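Local structure of glycosyl hydrolase, family 31/fibronectin type III domain protein (Clostridium perfringens, 4UAP) at residues 90-95 and 126-131. The protein binds N-acetylgalactosamine through a family 32 carbohydrate-binding module, which probably directs the parent family 31 glycoside hydrolase to galacto-configured glycans. Sequence-based numbering, arbitrary orientation.
Sequences VKAVGY and IVITAL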
# COMPACT_ATOMS: atom_id res chain seq x y z
N VAL A 90 3.98 -3.27 -7.99
CA VAL A 90 2.67 -2.78 -7.59
C VAL A 90 1.91 -2.34 -8.82
O VAL A 90 2.51 -1.94 -9.82
CB VAL A 90 2.79 -1.60 -6.59
CG1 VAL A 90 3.42 -0.38 -7.25
CG2 VAL A 90 1.43 -1.26 -5.95
N LYS A 91 0.59 -2.43 -8.76
CA LYS A 91 -0.23 -1.80 -9.78
C LYS A 91 -1.33 -1.03 -9.09
O LYS A 91 -1.59 -1.22 -7.90
CB LYS A 91 -0.81 -2.85 -10.74
CG LYS A 91 -1.76 -3.85 -10.09
CD LYS A 91 -2.50 -4.68 -11.14
CE LYS A 91 -3.53 -5.59 -10.47
NZ LYS A 91 -4.20 -6.52 -11.43
N ALA A 92 -2.00 -0.16 -9.84
CA ALA A 92 -3.11 0.58 -9.26
C ALA A 92 -4.14 0.92 -10.32
O ALA A 92 -3.83 1.03 -11.51
CB ALA A 92 -2.60 1.84 -8.58
N VAL A 93 -5.38 1.07 -9.86
CA VAL A 93 -6.52 1.40 -10.70
C VAL A 93 -7.35 2.44 -9.97
O VAL A 93 -7.50 2.35 -8.74
CB VAL A 93 -7.38 0.16 -11.00
CG1 VAL A 93 -8.59 0.55 -11.84
CG2 VAL A 93 -6.56 -0.91 -11.71
N GLY A 94 -7.86 3.43 -10.69
CA GLY A 94 -8.70 4.44 -10.09
C GLY A 94 -10.09 4.34 -10.68
O GLY A 94 -10.27 3.86 -11.80
N TYR A 95 -11.08 4.79 -9.91
CA TYR A 95 -12.47 4.78 -10.36
C TYR A 95 -13.12 6.14 -10.14
O TYR A 95 -12.84 6.84 -9.16
CB TYR A 95 -13.29 3.71 -9.64
CG TYR A 95 -12.80 2.30 -9.89
CD1 TYR A 95 -11.80 1.74 -9.11
CD2 TYR A 95 -13.34 1.53 -10.91
CE1 TYR A 95 -11.35 0.45 -9.34
CE2 TYR A 95 -12.90 0.25 -11.15
CZ TYR A 95 -11.91 -0.29 -10.36
OH TYR A 95 -11.48 -1.58 -10.60
N ILE A 126 -9.54 4.32 -5.21
CA ILE A 126 -8.28 3.88 -5.79
C ILE A 126 -7.95 2.52 -5.21
O ILE A 126 -8.04 2.30 -4.00
CB ILE A 126 -7.15 4.89 -5.50
CG1 ILE A 126 -7.36 6.14 -6.37
CG2 ILE A 126 -5.78 4.28 -5.79
CD1 ILE A 126 -6.32 7.21 -6.18
N VAL A 127 -7.64 1.58 -6.09
CA VAL A 127 -7.32 0.24 -5.64
C VAL A 127 -5.87 -0.03 -5.96
O VAL A 127 -5.47 0.06 -7.12
CB VAL A 127 -8.20 -0.82 -6.30
CG1 VAL A 127 -7.82 -2.21 -5.77
CG2 VAL A 127 -9.69 -0.52 -6.04
N ILE A 128 -5.09 -0.31 -4.93
CA ILE A 128 -3.65 -0.55 -5.06
C ILE A 128 -3.36 -2.01 -4.79
O ILE A 128 -3.73 -2.53 -3.74
CB ILE A 128 -2.84 0.32 -4.09
CG1 ILE A 128 -3.14 1.80 -4.33
CG2 ILE A 128 -1.32 0.01 -4.22
CD1 ILE A 128 -2.57 2.74 -3.30
N THR A 129 -2.71 -2.68 -5.72
CA THR A 129 -2.43 -4.09 -5.54
C THR A 129 -0.94 -4.35 -5.49
O THR A 129 -0.23 -4.11 -6.47
CB THR A 129 -3.07 -4.94 -6.66
OG1 THR A 129 -4.45 -4.60 -6.78
CG2 THR A 129 -2.95 -6.41 -6.32
N ALA A 130 -0.47 -4.84 -4.35
CA ALA A 130 0.89 -5.34 -4.22
C ALA A 130 1.01 -6.68 -4.95
O ALA A 130 0.28 -7.62 -4.64
CB ALA A 130 1.27 -5.47 -2.75
N LEU A 131 1.92 -6.76 -5.92
CA LEU A 131 2.03 -7.93 -6.78
C LEU A 131 3.21 -8.81 -6.38
O LEU A 131 3.16 -10.02 -6.54
CB LEU A 131 2.20 -7.51 -8.25
CG LEU A 131 1.09 -6.64 -8.81
CD1 LEU A 131 1.48 -6.14 -10.19
CD2 LEU A 131 -0.21 -7.43 -8.85
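Val90 and Ile128 meet on the buried face of an antiparallel strand pair, where Val90 CG2 presses to within 3.5 Å of Ile128 CG2, tighter than ordinary van der Waals contact. This valine methyl lies anti to its own backbone nitrogen, a rotation that also brings Val90 CG2 3.3 Å from Thr129 O. Ala92 and Ile126 continue the same face, with Gly94, paired with Ile126, adding no side chain, and Phe70 of strand 64-74 covers Ala92, Ile126 and Ile128 from the opposing sheet.

Two hydrogen-bonded pairs join the backbones. Lys91 and Thr129 exchange both N-H···O bonds, with Lys91 N 3.0 Å from Thr129 O. Val93 and Val127 do likewise, and the bond from Val127 N to Val93 O, 2.8 Å long, is nearly straight at 174°.

The other face is looser and partly open to solvent. There the Lys91 chain, extended beyond CG, runs alongside Thr129, Lys91 CG 3.8 Å from Thr129 CB, while Leu131 CD1 rests 4.0 Å from Lys91 CG. At the far end Tyr95 turns its ring edge to Val127, Tyr95 CE1 lying 3.8 Å from Val127 CG2.

Strand 125-133 is the central strand and 87-96 its neighbour in a five-stranded antiparallel sheet, with 55-61 beside the former and 99-106 beside the latter, one layer of the beta-sandwich characteristic of CBM32 modules.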